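Local atomic coordinates of 3-phosphoshikimate 1-carboxyvinyltransferase (Streptomyces sviceus, PDB entry 7M0O), a protein that probably transfers the enolpyruvyl group of phosphoenolpyruvate to the 5-hydroxyl of shikimate-3-phosphate, releasing phosphate, in the pathway to chorismate. Residues Asp77-Arg83 with Ser101-Arg107; Pro108-Leu112 with Tyr156-Leu160; Leu43-Gly47 with Glu70-Tyr74; Phe39-Leu43 with Phe84-Leu88; Pro5-Thr11 with Pro30-Thr36. One frame throughout, in Å; residues are numbered along the deposited sequence. Where two conformers were deposited one is given.

Contact 1. Residues Asp77-Arg83 with Ser101-Arg107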
# COMPACT_ATOMS: atom_id res chain seq x y z
N ASP A 77 4.54 -3.66 -17.29
CA ASP A 77 5.55 -3.34 -16.28
C ASP A 77 5.04 -3.57 -14.87
O ASP A 77 5.69 -3.13 -13.91
CB ASP A 77 5.97 -1.87 -16.42
CG ASP A 77 6.51 -1.53 -17.80
OD1 ASP A 77 7.50 -2.15 -18.24
OD2 ASP A 77 5.95 -0.62 -18.45
N GLY A 78 3.88 -4.21 -14.70
CA GLY A 78 3.22 -4.21 -13.42
C GLY A 78 3.53 -5.43 -12.58
O GLY A 78 3.28 -6.56 -13.02
N ALA A 79 4.09 -5.23 -11.39
CA ALA A 79 4.48 -6.36 -10.56
C ALA A 79 3.27 -7.15 -10.08
O ALA A 79 3.30 -8.39 -10.05
CB ALA A 79 5.31 -5.88 -9.37
N THR A 80 2.19 -6.45 -9.71
CA THR A 80 0.98 -7.14 -9.26
C THR A 80 0.41 -8.01 -10.38
O THR A 80 0.04 -9.17 -10.16
CB THR A 80 -0.06 -6.12 -8.79
OG1 THR A 80 0.32 -5.58 -7.53
CG2 THR A 80 -1.42 -6.80 -8.66
N THR A 81 0.28 -7.44 -11.58
CA THR A 81 -0.21 -8.19 -12.73
C THR A 81 0.64 -9.43 -12.97
O THR A 81 0.11 -10.52 -13.23
CB THR A 81 -0.22 -7.29 -13.97
OG1 THR A 81 -0.92 -6.06 -13.68
CG2 THR A 81 -0.88 -7.99 -15.14
N ALA A 82 1.97 -9.29 -12.88
CA ALA A 82 2.89 -10.37 -13.19
C ALA A 82 2.83 -11.51 -12.18
O ALA A 82 3.21 -12.64 -12.53
CB ALA A 82 4.32 -9.84 -13.26
N ARG A 83 2.38 -11.26 -10.96
CA ARG A 83 2.27 -12.32 -9.96
C ARG A 83 0.84 -12.80 -9.75
O ARG A 83 0.61 -14.01 -9.65
CB ARG A 83 2.84 -11.85 -8.62
CG ARG A 83 4.31 -11.50 -8.71
CD ARG A 83 4.67 -10.37 -7.75
NE ARG A 83 6.09 -10.07 -7.78
CZ ARG A 83 6.67 -9.13 -7.05
NH1 ARG A 83 5.95 -8.38 -6.23
NH2 ARG A 83 7.98 -8.93 -7.15
N SER A 101 7.22 -6.97 -19.84
CA SER A 101 8.12 -6.08 -20.55
C SER A 101 9.56 -6.53 -20.33
O SER A 101 9.86 -7.23 -19.35
CB SER A 101 7.92 -4.65 -20.05
OG SER A 101 8.44 -4.51 -18.75
N PRO A 102 10.48 -6.16 -21.22
CA PRO A 102 11.88 -6.57 -21.02
C PRO A 102 12.43 -6.17 -19.66
O PRO A 102 13.23 -6.90 -19.06
CB PRO A 102 12.60 -5.86 -22.18
CG PRO A 102 11.51 -5.75 -23.26
CD PRO A 102 10.25 -5.49 -22.51
N GLN A 103 11.96 -5.04 -19.12
CA GLN A 103 12.41 -4.62 -17.80
C GLN A 103 11.77 -5.45 -16.69
O GLN A 103 12.45 -5.82 -15.71
CB GLN A 103 12.14 -3.12 -17.62
CG GLN A 103 10.74 -2.64 -18.03
CD GLN A 103 10.64 -2.07 -19.45
OE1 GLN A 103 11.18 -2.62 -20.42
NE2 GLN A 103 9.93 -0.95 -19.58
N MET A 104 10.49 -5.80 -16.82
CA MET A 104 9.81 -6.59 -15.79
C MET A 104 10.19 -8.07 -15.84
O MET A 104 10.10 -8.75 -14.81
CB MET A 104 8.29 -6.43 -15.92
CG MET A 104 7.46 -7.24 -14.91
SD MET A 104 7.46 -6.61 -13.21
CE MET A 104 7.41 -8.13 -12.27
N ARG A 105 10.63 -8.59 -16.99
CA ARG A 105 11.20 -9.93 -17.04
C ARG A 105 12.34 -10.08 -16.05
O ARG A 105 12.58 -11.17 -15.54
CB ARG A 105 11.69 -10.28 -18.45
CG ARG A 105 10.60 -10.52 -19.51
CD ARG A 105 11.23 -10.90 -20.84
NE ARG A 105 10.26 -10.94 -21.94
CZ ARG A 105 10.38 -10.24 -23.07
NH1 ARG A 105 11.42 -9.45 -23.25
NH2 ARG A 105 9.44 -10.35 -24.01
N ARG A 106 13.05 -8.99 -15.76
CA ARG A 106 14.20 -9.06 -14.87
C ARG A 106 13.81 -9.22 -13.40
O ARG A 106 14.70 -9.43 -12.57
CB ARG A 106 15.06 -7.81 -15.06
CG ARG A 106 15.67 -7.71 -16.46
CD ARG A 106 16.73 -6.59 -16.51
NE ARG A 106 16.15 -5.29 -16.86
CZ ARG A 106 16.73 -4.39 -17.65
NH1 ARG A 106 17.92 -4.66 -18.18
NH2 ARG A 106 16.13 -3.23 -17.91
N ARG A 107 12.51 -9.15 -13.06
CA ARG A 107 12.04 -9.28 -11.69
C ARG A 107 11.42 -10.66 -11.49
O ARG A 107 10.23 -10.85 -11.80
CB ARG A 107 11.03 -8.18 -11.34
CG ARG A 107 11.64 -6.76 -11.36
CD ARG A 107 10.64 -5.74 -10.85
NE ARG A 107 10.10 -6.12 -9.55
CZ ARG A 107 9.18 -5.43 -8.89
NH1 ARG A 107 8.70 -4.30 -9.39
NH2 ARG A 107 8.75 -5.86 -7.71
O HOH W 1 8.10 -10.54 -9.34
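Met-104 drives its thioether into the first turn of the facing helix, and here the contact is tight. Its methyl CE rests 3.7 Å from Ala-82 CB and 3.8 Å from Ala-79 CA, two small residues that admit the sulfur end close to the backbone. The chain starts with CG anti to the backbone N (chi1 178°) and then bends twice, which carries CE to Ala-79 and Ala-82. Both segments begin just after the neighbouring parallel strands 70-74 and 95-99, and Ser-101 joins these two exits. Ser-101 OG donates to Asp-77 OD1 at 2.6 Å, meeting the carboxylate on its anti side and 28° out of its plane, and also accepts the N-H of Met-104 at 3.1 Å as the N-cap of the short helix. With an alanine here, Asp-77 OD1 is likely to lose its hydroxyl partner and the Met-104 amide its cap. The opposite end is looser. There the exposed Arg-107 lays one face of its guanidinium over Ala-79 CB, with NH1 3.7 Å away, and stands nearly perpendicular to the guanidinium of Arg-83, the planes 84° apart. The pairing of two arginines would suit an anion pocket, consistent with the predicted role of Arg-107 in binding phosphoenolpyruvate. A water held in the plane of the Arg-83 guanidinium accepts from its NE at 2.6 Å and donates to Arg-107 O.

Contact 2. Residues Pro108-Leu112 with Tyr156-Leu160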
# COMPACT_ATOMS: atom_id res chain seq x y z
N PRO A 108 12.15 -11.65 -10.98
CA PRO A 108 11.58 -13.00 -10.86
C PRO A 108 10.57 -13.09 -9.73
O PRO A 108 10.39 -12.18 -8.91
CB PRO A 108 12.80 -13.88 -10.58
CG PRO A 108 13.76 -12.97 -9.89
CD PRO A 108 13.55 -11.60 -10.51
N LEU A 109 9.89 -14.23 -9.70
CA LEU A 109 8.86 -14.54 -8.71
C LEU A 109 9.01 -15.98 -8.23
O LEU A 109 8.02 -16.70 -8.02
CB LEU A 109 7.46 -14.30 -9.27
CG LEU A 109 7.14 -15.06 -10.58
CD1 LEU A 109 5.72 -15.63 -10.54
CD2 LEU A 109 7.29 -14.16 -11.79
N LEU A 110 10.26 -16.43 -8.02
CA LEU A 110 10.50 -17.85 -7.77
C LEU A 110 9.80 -18.41 -6.53
O LEU A 110 9.30 -19.54 -6.61
CB LEU A 110 12.01 -18.11 -7.70
CG LEU A 110 12.37 -19.60 -7.64
CD1 LEU A 110 11.76 -20.38 -8.83
CD2 LEU A 110 13.87 -19.76 -7.60
N PRO A 111 9.74 -17.71 -5.39
CA PRO A 111 8.99 -18.31 -4.26
C PRO A 111 7.55 -18.65 -4.62
O PRO A 111 7.03 -19.68 -4.17
CB PRO A 111 9.07 -17.22 -3.18
CG PRO A 111 10.33 -16.48 -3.49
CD PRO A 111 10.43 -16.47 -4.99
N LEU A 112 6.90 -17.80 -5.41
CA LEU A 112 5.52 -18.07 -5.80
C LEU A 112 5.44 -19.21 -6.81
O LEU A 112 4.59 -20.10 -6.68
CB LEU A 112 4.90 -16.81 -6.40
CG LEU A 112 3.46 -16.98 -6.89
CD1 LEU A 112 2.54 -17.47 -5.77
CD2 LEU A 112 3.00 -15.64 -7.46
N TYR A 156 4.16 -12.60 -2.29
CA TYR A 156 4.08 -14.03 -2.55
C TYR A 156 3.19 -14.73 -1.54
O TYR A 156 2.37 -15.58 -1.91
CB TYR A 156 5.48 -14.67 -2.53
CG TYR A 156 6.44 -14.04 -3.53
CD1 TYR A 156 6.01 -13.64 -4.78
CD2 TYR A 156 7.77 -13.82 -3.19
CE1 TYR A 156 6.87 -13.05 -5.69
CE2 TYR A 156 8.65 -13.24 -4.10
CZ TYR A 156 8.19 -12.85 -5.34
OH TYR A 156 9.05 -12.26 -6.24
N LEU A 157 3.34 -14.41 -0.25
CA LEU A 157 2.42 -14.97 0.73
C LEU A 157 0.99 -14.54 0.45
O LEU A 157 0.06 -15.35 0.52
CB LEU A 157 2.86 -14.57 2.15
CG LEU A 157 1.87 -15.00 3.24
CD1 LEU A 157 1.64 -16.52 3.22
CD2 LEU A 157 2.32 -14.53 4.62
N THR A 158 0.81 -13.27 0.07
CA THR A 158 -0.54 -12.77 -0.15
C THR A 158 -1.20 -13.42 -1.36
O THR A 158 -2.39 -13.76 -1.32
CB THR A 158 -0.49 -11.24 -0.27
OG1 THR A 158 -0.41 -10.69 1.05
CG2 THR A 158 -1.69 -10.68 -1.00
N ALA A 159 -0.42 -13.68 -2.42
CA ALA A 159 -0.93 -14.44 -3.56
C ALA A 159 -1.41 -15.84 -3.15
O ALA A 159 -2.48 -16.28 -3.57
CB ALA A 159 0.14 -14.53 -4.65
N LEU A 160 -0.63 -16.54 -2.31
CA LEU A 160 -1.03 -17.88 -1.86
C LEU A 160 -2.26 -17.82 -0.96
O LEU A 160 -3.17 -18.66 -1.08
CB LEU A 160 0.12 -18.57 -1.13
CG LEU A 160 1.26 -19.07 -2.02
CD1 LEU A 160 2.35 -19.69 -1.17
CD2 LEU A 160 0.75 -20.05 -3.09
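Leu-112 and Tyr-156 form the apolar centre, where the backbones also come nearest, with CB of the leucine 3.7 Å from CD1 of the ring. Beyond this point Leu-112 CD1 reaches along the second helix to Ala-159 CB at 4.0 Å and to Leu-160 CD2 at 4.1 Å, the two leucine side chains running past each other in opposite directions. Having CG anti to its backbone N (chi1 178°) is what sends the Leu-112 branch that way, and the same side chain also touches Arg-83 and Thr-87 of helix 79-90. Around the tyrosine the packing is one of unlike groups. Backbone N of Leu-112 sits over one face, displaced toward the rim. On that same side the Pro-111 ring crosses obliquely, with Pro-111 CB 3.6 Å from Tyr-156 CD2. Leu-109 CB approaches Tyr-156 CE1 at 3.8 Å. Leu-109, Pro-111 and Leu-112 thus line one and the same side of the ring along its length. Only at the far end does the contact turn polar: Tyr-156 OH meets Pro-108 O near the ring plane at 3.0 Å, a contact that is at best a weak hydrogen bond. Here the start of helix 110-118 is docked on the first turn of helix 155-163, beside Ser-153 and Gln-155, predicted substrate ligands: helix-on-helix packing of the buried layer characteristic of EPSP synthase domains.

Contact 3. Residues Leu43-Gly47 with Glu70-Tyr74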
# COMPACT_ATOMS: atom_id res chain seq x y z
N LEU A 43 -7.22 -9.33 -17.46
CA LEU A 43 -8.48 -9.99 -17.14
C LEU A 43 -9.38 -10.07 -18.37
O LEU A 43 -10.03 -11.10 -18.60
CB LEU A 43 -9.19 -9.23 -16.02
CG LEU A 43 -8.60 -9.40 -14.62
CD1 LEU A 43 -9.39 -8.57 -13.63
CD2 LEU A 43 -8.63 -10.90 -14.21
N VAL A 44 -9.45 -9.00 -19.15
CA VAL A 44 -10.31 -9.05 -20.33
C VAL A 44 -9.78 -10.06 -21.33
O VAL A 44 -10.55 -10.81 -21.93
CB VAL A 44 -10.45 -7.64 -20.94
CG1 VAL A 44 -11.15 -7.73 -22.28
CG2 VAL A 44 -11.24 -6.75 -19.98
N ARG A 45 -8.45 -10.13 -21.49
CA ARG A 45 -7.86 -11.11 -22.40
C ARG A 45 -8.18 -12.53 -21.95
O ARG A 45 -8.38 -13.42 -22.80
CB ARG A 45 -6.35 -10.89 -22.49
CG ARG A 45 -5.71 -11.63 -23.63
CD ARG A 45 -4.54 -10.86 -24.19
NE ARG A 45 -4.93 -9.63 -24.86
CZ ARG A 45 -5.15 -9.53 -26.17
NH1 ARG A 45 -5.03 -10.60 -26.96
NH2 ARG A 45 -5.51 -8.36 -26.69
N LEU A 46 -8.25 -12.76 -20.65
CA LEU A 46 -8.57 -14.08 -20.10
C LEU A 46 -10.06 -14.38 -20.14
O LEU A 46 -10.47 -15.47 -19.73
CB LEU A 46 -8.04 -14.19 -18.66
CG LEU A 46 -6.51 -14.29 -18.51
CD1 LEU A 46 -6.08 -14.08 -17.06
CD2 LEU A 46 -5.96 -15.62 -19.06
N GLY A 47 -10.89 -13.45 -20.61
CA GLY A 47 -12.31 -13.70 -20.74
C GLY A 47 -13.17 -13.26 -19.59
O GLY A 47 -14.33 -13.69 -19.50
N GLU A 70 -7.33 -20.87 -23.97
CA GLU A 70 -5.94 -20.57 -24.29
C GLU A 70 -5.80 -19.06 -24.47
O GLU A 70 -6.71 -18.41 -24.99
CB GLU A 70 -5.48 -21.32 -25.55
CG GLU A 70 -3.99 -21.28 -25.84
CD GLU A 70 -3.58 -22.32 -26.88
OE1 GLU A 70 -4.48 -22.96 -27.45
OE2 GLU A 70 -2.37 -22.50 -27.11
N ALA A 71 -4.66 -18.52 -24.03
CA ALA A 71 -4.43 -17.09 -24.19
C ALA A 71 -2.95 -16.75 -24.03
O ALA A 71 -2.21 -17.43 -23.32
CB ALA A 71 -5.23 -16.26 -23.19
N ASP A 72 -2.56 -15.67 -24.70
CA ASP A 72 -1.28 -15.02 -24.48
C ASP A 72 -1.57 -13.74 -23.70
O ASP A 72 -2.34 -12.89 -24.16
CB ASP A 72 -0.57 -14.71 -25.80
CG ASP A 72 -0.26 -15.97 -26.62
OD1 ASP A 72 0.64 -16.73 -26.22
OD2 ASP A 72 -0.90 -16.19 -27.67
N VAL A 73 -0.98 -13.61 -22.51
CA VAL A 73 -1.26 -12.50 -21.60
C VAL A 73 0.02 -11.71 -21.41
O VAL A 73 1.04 -12.27 -20.97
CB VAL A 73 -1.81 -13.00 -20.25
CG1 VAL A 73 -2.16 -11.83 -19.35
CG2 VAL A 73 -3.00 -13.92 -20.48
N TYR A 74 -0.03 -10.42 -21.72
CA TYR A 74 1.10 -9.52 -21.55
C TYR A 74 0.92 -8.75 -20.24
O TYR A 74 -0.11 -8.08 -20.05
CB TYR A 74 1.20 -8.56 -22.74
CG TYR A 74 2.32 -7.57 -22.64
CD1 TYR A 74 3.63 -7.99 -22.43
CD2 TYR A 74 2.07 -6.20 -22.76
CE1 TYR A 74 4.66 -7.08 -22.33
CE2 TYR A 74 3.10 -5.28 -22.67
CZ TYR A 74 4.39 -5.73 -22.45
OH TYR A 74 5.41 -4.80 -22.36
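Leu-46, just past the C-terminal end of helix 34-45, packs against Ala-71 and Val-73 of strand 70-74, making this a helix-end-on-sheet contact away from the substrate sites. The strand lies outermost in its mixed sheet, with strand 95-99 beside it. The apolar part is carried by a single methyl: Leu-46 CD2 comes 3.7 Å from Val-73 CG2 and 4.2 Å from Ala-71 CB. The leucine and valine side chains cross at about a right angle. CG of Leu-46 stands anti to its carbonyl carbon (chi1 -71°), which brings the branch to the strand. Tyr-96 of strand 95-99 and Pro-66 touch the same leucine, while Leu-85 of helix 79-90 packs on Val-73. On the outer side Arg-45 uses its aliphatic part, and its CD makes an unusually close approach to Asp-72 O, 3.0 Å, on the strand edge turned away from strand 95-99. Its charged end does not pair with the nearby aspartate, since Arg-45 NH1 stays 7.0 Å from Asp-72 OD2. That carboxylate instead forms a salt bridge with Arg-97. The last turn is closed off at Gly-47, whose positive phi of 94° goes with a bond from its N to Val-44 O at 3.0 Å. This ending is a Schellman motif, and it turns the chain away just after Arg-45 and Leu-46 have packed helix 34-45 against the outermost strand of the sheet.

Contact 4. Residues Phe39-Leu43 with Phe84-Leu88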
# COMPACT_ATOMS: atom_id res chain seq x y z
N PHE A 39 -3.57 -5.00 -15.39
CA PHE A 39 -4.33 -6.06 -14.72
C PHE A 39 -5.72 -6.19 -15.34
O PHE A 39 -6.14 -7.29 -15.73
CB PHE A 39 -4.43 -5.75 -13.22
CG PHE A 39 -4.71 -6.95 -12.32
CD1 PHE A 39 -3.96 -7.15 -11.17
CD2 PHE A 39 -5.76 -7.82 -12.58
CE1 PHE A 39 -4.23 -8.22 -10.31
CE2 PHE A 39 -6.03 -8.90 -11.73
CZ PHE A 39 -5.27 -9.09 -10.60
N ALA A 40 -6.44 -5.07 -15.43
CA ALA A 40 -7.75 -5.07 -16.07
C ALA A 40 -7.67 -5.59 -17.50
O ALA A 40 -8.50 -6.40 -17.92
CB ALA A 40 -8.34 -3.66 -16.05
N GLU A 41 -6.68 -5.12 -18.28
CA GLU A 41 -6.52 -5.60 -19.65
C GLU A 41 -6.26 -7.10 -19.69
O GLU A 41 -6.77 -7.81 -20.58
CB GLU A 41 -5.36 -4.88 -20.36
CG GLU A 41 -5.51 -3.36 -20.52
CD GLU A 41 -4.25 -2.71 -21.11
OE1 GLU A 41 -3.44 -3.43 -21.74
OE2 GLU A 41 -4.06 -1.48 -20.94
N GLY A 42 -5.44 -7.61 -18.77
CA GLY A 42 -5.17 -9.03 -18.73
C GLY A 42 -6.40 -9.83 -18.40
O GLY A 42 -6.64 -10.89 -18.99
N LEU A 43 -7.22 -9.33 -17.46
CA LEU A 43 -8.48 -9.99 -17.14
C LEU A 43 -9.38 -10.07 -18.37
O LEU A 43 -10.03 -11.10 -18.60
CB LEU A 43 -9.19 -9.23 -16.02
CG LEU A 43 -8.60 -9.40 -14.62
CD1 LEU A 43 -9.39 -8.57 -13.63
CD2 LEU A 43 -8.63 -10.90 -14.21
N PHE A 84 -0.14 -11.89 -9.73
CA PHE A 84 -1.51 -12.28 -9.43
C PHE A 84 -2.21 -12.94 -10.62
O PHE A 84 -3.00 -13.87 -10.42
CB PHE A 84 -2.33 -11.08 -8.98
CG PHE A 84 -2.06 -10.64 -7.56
CD1 PHE A 84 -1.07 -11.25 -6.80
CD2 PHE A 84 -2.83 -9.64 -6.99
CE1 PHE A 84 -0.83 -10.84 -5.50
CE2 PHE A 84 -2.59 -9.22 -5.68
CZ PHE A 84 -1.60 -9.82 -4.94
N LEU A 85 -1.99 -12.47 -11.84
CA LEU A 85 -2.66 -13.10 -12.98
C LEU A 85 -2.24 -14.56 -13.17
O LEU A 85 -3.12 -15.40 -13.41
CB LEU A 85 -2.44 -12.28 -14.25
CG LEU A 85 -3.34 -11.05 -14.40
CD1 LEU A 85 -3.31 -10.54 -15.83
CD2 LEU A 85 -4.78 -11.33 -13.97
N PRO A 86 -0.95 -14.93 -13.11
CA PRO A 86 -0.63 -16.37 -13.19
C PRO A 86 -1.25 -17.18 -12.08
O PRO A 86 -1.60 -18.35 -12.29
CB PRO A 86 0.90 -16.38 -13.11
CG PRO A 86 1.31 -15.03 -13.67
CD PRO A 86 0.26 -14.09 -13.14
N THR A 87 -1.38 -16.58 -10.90
CA THR A 87 -2.01 -17.28 -9.77
C THR A 87 -3.48 -17.56 -10.05
O THR A 87 -3.96 -18.68 -9.85
CB THR A 87 -1.85 -16.45 -8.50
OG1 THR A 87 -0.47 -16.25 -8.21
CG2 THR A 87 -2.55 -17.15 -7.31
N LEU A 88 -4.23 -16.53 -10.45
CA LEU A 88 -5.62 -16.71 -10.85
C LEU A 88 -5.77 -17.76 -11.94
O LEU A 88 -6.66 -18.62 -11.89
CB LEU A 88 -6.19 -15.39 -11.36
CG LEU A 88 -6.72 -14.42 -10.32
CD1 LEU A 88 -6.87 -13.04 -10.98
CD2 LEU A 88 -8.06 -14.93 -9.77
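Phe-39 offers one face of its ring to Leu-85, whose CG lies over it, and its edge to Phe-84 and Leu-43. The two aromatic rings do not stack: CD2 of Phe-84 lies in the plane of the Phe-39 ring, 3.9 Å from Phe-39 CE1, and CE1 in turn lies near the plane of Phe-84, so that the rings meet edge against edge. Phe-39 CE1 also reaches Phe-84 CB at 3.7 Å. A chi1 of -158°, with CG turned away from the backbone N, directs the Phe-39 ring to the second helix. Leu-85 answers with both of its methyls. Its CD2 presses on Phe-39 CE2 at 3.5 Å and on Leu-43 CD2 at 3.9 Å, while CD1 packs on Gly-42, 3.8 Å from its CA, where there is no side chain. Two helices running in roughly the same direction are joined in this way, 34-45 and 79-90, the axes of the short segments 11.1 Å apart and crossing at -26°. The pair belongs to the helices packed inside the EPSP synthase domain: Phe-39 also touches Leu-15 of helix 8-20, and Phe-84 packs on Thr-158 and Ala-159 of helix 155-163. Helix 79-90 is kinked where Pro-86 has no N-H to give to the turn before. At this separation the backbones stay apart and large side chains fill the interval, Leu-88 CD1 adding to it from the far end, 4.3 Å from Leu-43 CD2.

Contact 5. Residues Pro5-Thr11 with Pro30-Thr36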
# COMPACT_ATOMS: atom_id res chain seq x y z
N PRO A 5 -5.32 9.57 -4.01
CA PRO A 5 -5.40 8.31 -4.75
C PRO A 5 -5.58 7.10 -3.84
O PRO A 5 -5.10 7.08 -2.71
CB PRO A 5 -4.06 8.24 -5.49
CG PRO A 5 -3.15 9.11 -4.70
CD PRO A 5 -4.01 10.22 -4.15
N GLY A 6 -6.26 6.09 -4.38
CA GLY A 6 -6.43 4.85 -3.66
C GLY A 6 -5.10 4.16 -3.39
O GLY A 6 -4.11 4.36 -4.09
N SER A 7 -5.12 3.31 -2.36
CA SER A 7 -3.96 2.51 -2.01
C SER A 7 -3.64 1.53 -3.14
O SER A 7 -4.53 0.84 -3.64
CB SER A 7 -4.21 1.74 -0.71
OG SER A 7 -3.43 0.54 -0.66
N LYS A 8 -2.37 1.51 -3.56
CA LYS A 8 -1.96 0.60 -4.63
C LYS A 8 -2.08 -0.85 -4.19
O LYS A 8 -2.63 -1.69 -4.93
CB LYS A 8 -0.53 0.92 -5.06
CG LYS A 8 0.13 -0.19 -5.88
CD LYS A 8 -0.60 -0.44 -7.19
CE LYS A 8 0.12 -1.51 -8.03
NZ LYS A 8 0.12 -2.85 -7.37
N SER A 9 -1.57 -1.19 -3.01
CA SER A 9 -1.59 -2.59 -2.60
C SER A 9 -3.00 -3.07 -2.29
O SER A 9 -3.32 -4.24 -2.50
CB SER A 9 -0.66 -2.82 -1.41
OG SER A 9 -1.10 -2.12 -0.27
N ILE A 10 -3.87 -2.19 -1.78
CA ILE A 10 -5.25 -2.60 -1.56
C ILE A 10 -5.97 -2.77 -2.90
O ILE A 10 -6.74 -3.72 -3.09
CB ILE A 10 -5.97 -1.61 -0.63
CG1 ILE A 10 -5.40 -1.76 0.79
CG2 ILE A 10 -7.49 -1.86 -0.65
CD1 ILE A 10 -5.89 -0.72 1.80
N THR A 11 -5.70 -1.89 -3.87
CA THR A 11 -6.34 -2.03 -5.18
C THR A 11 -5.96 -3.37 -5.81
O THR A 11 -6.81 -4.06 -6.39
CB THR A 11 -5.97 -0.85 -6.10
OG1 THR A 11 -6.45 0.39 -5.55
CG2 THR A 11 -6.59 -1.04 -7.49
N PRO A 30 -10.93 2.59 -7.05
CA PRO A 30 -9.62 1.92 -7.15
C PRO A 30 -8.57 2.86 -7.71
O PRO A 30 -8.86 3.84 -8.40
CB PRO A 30 -9.89 0.76 -8.11
CG PRO A 30 -10.96 1.29 -9.01
CD PRO A 30 -11.85 2.12 -8.11
N LEU A 31 -7.31 2.57 -7.39
CA LEU A 31 -6.21 3.32 -7.98
C LEU A 31 -6.12 3.00 -9.47
O LEU A 31 -6.13 1.83 -9.87
CB LEU A 31 -4.89 2.97 -7.28
CG LEU A 31 -3.62 3.52 -7.94
CD1 LEU A 31 -3.60 5.04 -7.88
CD2 LEU A 31 -2.36 2.95 -7.32
N ARG A 32 -6.03 4.05 -10.30
CA ARG A 32 -5.78 3.89 -11.72
C ARG A 32 -4.30 4.16 -11.97
O ARG A 32 -3.85 5.31 -11.89
CB ARG A 32 -6.66 4.84 -12.54
CG ARG A 32 -8.11 4.36 -12.65
CD ARG A 32 -8.90 5.34 -13.51
NE ARG A 32 -10.22 4.84 -13.91
CZ ARG A 32 -10.50 4.35 -15.11
NH1 ARG A 32 -9.56 4.26 -16.05
NH2 ARG A 32 -11.73 3.94 -15.38
N SER A 33 -3.55 3.10 -12.25
CA SER A 33 -2.14 3.21 -12.61
C SER A 33 -1.88 2.34 -13.83
O SER A 33 -2.76 1.59 -14.26
CB SER A 33 -1.24 2.79 -11.44
OG SER A 33 -1.36 1.41 -11.18
N ASP A 34 -0.65 2.39 -14.35
CA ASP A 34 -0.30 1.49 -15.46
C ASP A 34 -0.41 0.03 -15.03
O ASP A 34 -0.85 -0.81 -15.81
CB ASP A 34 1.10 1.79 -16.00
CG ASP A 34 1.15 3.11 -16.77
OD1 ASP A 34 0.09 3.56 -17.28
OD2 ASP A 34 2.26 3.69 -16.87
N ASP A 35 -0.03 -0.28 -13.77
CA ASP A 35 -0.13 -1.66 -13.30
C ASP A 35 -1.59 -2.11 -13.22
O ASP A 35 -1.94 -3.17 -13.75
CB ASP A 35 0.56 -1.81 -11.93
CG ASP A 35 0.73 -3.28 -11.49
OD1 ASP A 35 0.29 -4.22 -12.20
OD2 ASP A 35 1.34 -3.51 -10.42
N THR A 36 -2.47 -1.32 -12.60
CA THR A 36 -3.86 -1.77 -12.52
C THR A 36 -4.55 -1.75 -13.88
O THR A 36 -5.45 -2.57 -14.12
CB THR A 36 -4.64 -0.92 -11.52
OG1 THR A 36 -4.87 0.39 -12.06
CG2 THR A 36 -3.88 -0.80 -10.22
O HOH W 2 -7.88 6.21 -6.71
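Two helix starts, 8-20 and 34-45, are clamped together here by Thr-11, Leu-31 and the pair Lys-8 and Asp-35, with Lys-8 predicted to bind both substrates. Thr-11 OG1 accepts the N-H of Leu-31 at 3.0 Å in a nearly straight bond (171°), and spends its own proton on Ser-7 O at 2.7 Å. That carbonyl also takes the Thr-11 amide, the two donors arriving from opposite faces of its plane. A valine in place of Thr-11 would probably leave the Leu-31 amide without its acceptor and Ser-7 O with one donor fewer. Leu-31 fills the angle between the segments: its CD2 lies 3.5 Å from Lys-8 CB, and its CD1 reaches Pro-5 CB at 4.0 Å. Lys-8 then runs on, with bends at chi2 and chi4, and crosses the Asp-35 side chain at about a right angle. Lys-8 NZ makes a weak, long salt bridge to Asp-35 OD2 at 3.4 Å. Both ends have stronger partners, Lys-8 in Thr-80 and Asp-35 in Thr-81. Ser-33 and Thr-36 close the second helix start with a capping box, Ser-33 N reaching Thr-36 OG1 at 3.0 Å. A water accepts from Gly-6 N at 2.8 Å and links it weakly to Pro-30 O. Around this joint, Trp-57 of strand 56-60 packs on Pro-30 and Thr-36, Ile-219 touches Thr-11, and helix 182-193 lies against Ile-10.

Along the chain, contact 5 closes before contacts 3 and 4 open, both of these starting from helix 34-45 and sharing Leu-43, while contact 1 crosses contact 4 and contact 2 comes last. Helix 79-90 serves contacts 1 and 4 and follows strand 70-74 of contact 3, whose centre lies about 8 Å from that of contact 4. Contacts 1 and 2 are about 13 Å apart, centre to centre, and meet where Arg-83 approaches Tyr-156. Contact 5 stands about 16 Å from contact 1, again centre to centre, but is tied to it through Asp-35, Thr-80 and Thr-81. Helix packing thus connects the sheet edge at contact 3 with the predicted substrate residues in contacts 1 and 5.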